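Local coordinates for probable GTP-binding protein EngB (Pyrococcus horikoshii, PDB 2CXX) that binds guanine nucleotides as a P-loop GTPase, probably with magnesium, and is probably needed for normal cell division and septation, at residues 25-30 with 37-42. Numbering follows the deposited sequence.
Sequences KVRRGK and KIIEIE. With GDP (guanosine-5'-diphosphate), chain D.
Arg27 stretches its guanidinium along the side chain of Ile39, whose CD1 lies 3.7 Å from the guanidinium plane, offset toward the rim, and whose CG1 packs against NH2 over the same face. The arginine chain is extended from CG to NE, and this reach carries the flat group to the backbone just ahead of strand 39-43. There NH2 gives a short, nearly straight bond of 2.6 Å to Lys37 O (162° at the hydrogen), lying in the plane of both the guanidinium and the carbonyl. NH1 adds a weak second bond to the same oxygen. The other donors are also engaged: NE makes a salt bridge to Asp50, and NH1 also bonds Val34 O, so these bonds together should restrict the group's rotation, and they tie 25-30 to both 34-37 and strand 46-50. Further along the strand the contact turns apolar. Val26 points at the sheet edge, its CB 3.9 Å from Ile39 CD1 and its CG1 3.7 Å from Ile41 CD1, the valine and Ile41 side chains crossing at about a right angle.

Arg28 faces the nucleotide instead. Its chain bends at chi2 (-61°), bringing NH2 to 3.0 Å from GDP O2A, and NH1 steadies it with a bond to Arg27 O, approached from above the carbonyl plane. Its positive charge would be expected to offset that of the alpha phosphate. Thus the loop after helix 14-22 is fastened to edge strand 39-43 on one side and reaches GDP on the other, as in the first switch region of P-loop GTPases.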
loop_
_atom_site.group_PDB
_atom_site.type_symbol
_atom_site.label_atom_id
_atom_site.label_comp_id
_atom_site.label_asym_id
_atom_site.label_seq_id
_atom_site.Cartn_x
_atom_site.Cartn_y
_atom_site.Cartn_z
ATOM N N LYS A 25 17.128 3.396 -1.324
ATOM C CA LYS A 25 16.970 2.153 -0.595
ATOM C C LYS A 25 16.530 2.541 0.767
ATOM O O LYS A 25 17.195 3.349 1.440
ATOM C CB LYS A 25 18.305 1.410 -0.457
ATOM C CG LYS A 25 18.721 0.675 -1.688
ATOM C CD LYS A 25 17.800 -0.537 -1.919
ATOM C CE LYS A 25 18.267 -1.379 -3.057
ATOM N NZ LYS A 25 17.611 -2.763 -3.033
ATOM N N VAL A 26 15.396 2.013 1.173
ATOM C CA VAL A 26 14.891 2.285 2.480
ATOM C C VAL A 26 14.634 0.949 3.156
ATOM O O VAL A 26 14.450 -0.095 2.484
ATOM C CB VAL A 26 13.569 3.079 2.387
ATOM C CG1 VAL A 26 13.831 4.341 1.644
ATOM C CG2 VAL A 26 12.498 2.275 1.680
ATOM N N ARG A 27 14.648 0.991 4.478
ATOM C CA ARG A 27 14.393 -0.176 5.304
ATOM C C ARG A 27 15.279 -1.383 4.973
ATOM O O ARG A 27 14.850 -2.540 5.037
ATOM C CB ARG A 27 12.910 -0.519 5.205
ATOM C CG ARG A 27 12.040 0.657 5.691
ATOM C CD ARG A 27 10.614 0.218 5.918
ATOM N NE ARG A 27 9.731 1.327 6.257
ATOM C CZ ARG A 27 9.579 1.812 7.483
ATOM N NH1 ARG A 27 10.257 1.295 8.505
ATOM N NH2 ARG A 27 8.719 2.807 7.688
ATOM N N ARG A 28 16.533 -1.116 4.642
ATOM C CA ARG A 28 17.431 -2.227 4.361
ATOM C C ARG A 28 18.446 -2.461 5.494
ATOM O O ARG A 28 19.357 -3.278 5.361
ATOM C CB ARG A 28 18.107 -2.017 3.005
ATOM C CG ARG A 28 17.169 -2.408 1.853
ATOM C CD ARG A 28 16.814 -3.916 1.980
ATOM N NE ARG A 28 15.834 -4.340 0.982
ATOM C CZ ARG A 28 14.522 -4.162 1.110
ATOM N NH1 ARG A 28 14.050 -3.569 2.203
ATOM N NH2 ARG A 28 13.688 -4.553 0.139
ATOM N N GLY A 29 18.278 -1.754 6.611
ATOM C CA GLY A 29 19.162 -1.972 7.741
ATOM C C GLY A 29 20.229 -0.939 8.028
ATOM O O GLY A 29 20.826 -0.972 9.115
ATOM N N LYS A 30 20.493 -0.034 7.092
ATOM C CA LYS A 30 21.523 0.962 7.372
ATOM C C LYS A 30 21.101 1.637 8.657
ATOM O O LYS A 30 21.924 1.892 9.539
ATOM C CB LYS A 30 21.676 1.988 6.237
ATOM C CG LYS A 30 22.758 1.589 5.213
ATOM C CD LYS A 30 23.211 2.752 4.312
ATOM C CE LYS A 30 24.306 2.277 3.343
ATOM N NZ LYS A 30 24.820 3.327 2.387
ATOM N N LYS A 37 8.919 2.055 12.820
ATOM C CA LYS A 37 8.713 3.493 12.698
ATOM C C LYS A 37 8.393 4.013 11.283
ATOM O O LYS A 37 8.736 3.421 10.256
ATOM C CB LYS A 37 9.953 4.268 13.201
ATOM C CG LYS A 37 10.454 3.958 14.612
ATOM C CD LYS A 37 9.548 4.574 15.691
ATOM C CE LYS A 37 9.948 4.061 17.057
ATOM N NZ LYS A 37 8.860 4.316 18.073
ATOM N N ILE A 38 7.750 5.162 11.275
ATOM C CA ILE A 38 7.370 5.858 10.041
ATOM C C ILE A 38 8.576 6.621 9.569
ATOM O O ILE A 38 9.265 7.267 10.368
ATOM C CB ILE A 38 6.202 6.829 10.344
ATOM C CG1 ILE A 38 5.031 6.013 10.872
ATOM C CG2 ILE A 38 5.837 7.654 9.141
ATOM C CD1 ILE A 38 3.861 6.892 11.396
ATOM N N ILE A 39 8.859 6.555 8.272
ATOM C CA ILE A 39 10.027 7.246 7.745
ATOM C C ILE A 39 9.609 8.183 6.621
ATOM O O ILE A 39 8.575 7.950 5.980
ATOM C CB ILE A 39 11.099 6.251 7.214
ATOM C CG1 ILE A 39 10.534 5.402 6.113
ATOM C CG2 ILE A 39 11.730 5.446 8.396
ATOM C CD1 ILE A 39 11.651 4.640 5.409
ATOM N N GLU A 40 10.376 9.250 6.410
ATOM C CA GLU A 40 10.121 10.214 5.323
ATOM C C GLU A 40 11.232 10.144 4.293
ATOM O O GLU A 40 12.442 10.076 4.610
ATOM C CB GLU A 40 10.011 11.660 5.866
ATOM C CG GLU A 40 8.701 11.876 6.552
ATOM C CD GLU A 40 8.385 13.318 6.929
ATOM O OE1 GLU A 40 9.040 14.281 6.417
ATOM O OE2 GLU A 40 7.487 13.403 7.766
ATOM N N ILE A 41 10.809 10.137 3.053
ATOM C CA ILE A 41 11.735 10.058 1.908
ATOM C C ILE A 41 11.553 11.253 0.951
ATOM O O ILE A 41 10.426 11.562 0.513
ATOM C CB ILE A 41 11.487 8.705 1.151
ATOM C CG1 ILE A 41 11.727 7.527 2.102
ATOM C CG2 ILE A 41 12.419 8.555 -0.100
ATOM C CD1 ILE A 41 10.724 6.368 1.801
ATOM N N GLU A 42 12.650 11.929 0.622
ATOM C CA GLU A 42 12.569 12.991 -0.360
ATOM C C GLU A 42 12.555 12.387 -1.764
ATOM O O GLU A 42 13.445 11.628 -2.132
ATOM C CB GLU A 42 13.727 13.957 -0.187
ATOM C CG GLU A 42 13.588 14.722 1.104
ATOM C CD GLU A 42 14.847 15.422 1.569
ATOM O OE1 GLU A 42 14.702 16.222 2.524
ATOM O OE2 GLU A 42 15.946 15.184 1.027
HETATM P PB GDP D . 8.180 -4.976 2.172
HETATM O O1B GDP D . 8.265 -5.755 3.441
HETATM O O2B GDP D . 6.681 -4.868 1.681
HETATM O O3B GDP D . 9.047 -3.742 2.037
HETATM O O3A GDP D . 8.789 -5.953 1.078
HETATM P PA GDP D . 10.140 -6.087 0.236
HETATM O O1A GDP D . 10.255 -4.960 -0.713
HETATM O O2A GDP D . 11.380 -6.177 1.200
HETATM O "O5'" GDP D . 9.894 -7.383 -0.677
HETATM C "C5'" GDP D . 9.620 -8.508 0.103
HETATM C "C4'" GDP D . 9.864 -9.781 -0.717
HETATM O "O4'" GDP D . 9.039 -9.749 -1.964
HETATM C "C3'" GDP D . 11.241 -9.987 -1.250
HETATM O "O3'" GDP D . 11.952 -11.231 -1.208
HETATM C "C2'" GDP D . 11.246 -9.242 -2.602
HETATM O "O2'" GDP D . 12.275 -9.830 -3.484
HETATM C "C1'" GDP D . 9.922 -9.791 -3.143
HETATM N N9 GDP D . 9.294 -8.959 -4.180
HETATM C C8 GDP D . 9.062 -7.565 -4.170
HETATM N N7 GDP D . 8.467 -7.215 -5.258
HETATM C C5 GDP D . 8.273 -8.323 -6.040
HETATM C C6 GDP D . 7.683 -8.575 -7.317
HETATM O O6 GDP D . 7.216 -7.702 -7.980
HETATM N N1 GDP D . 7.654 -9.878 -7.803
HETATM C C2 GDP D . 8.188 -10.905 -7.078
HETATM N N2 GDP D . 8.141 -12.175 -7.607
HETATM N N3 GDP D . 8.743 -10.700 -5.893
HETATM C C4 GDP D . 8.802 -9.433 -5.348
#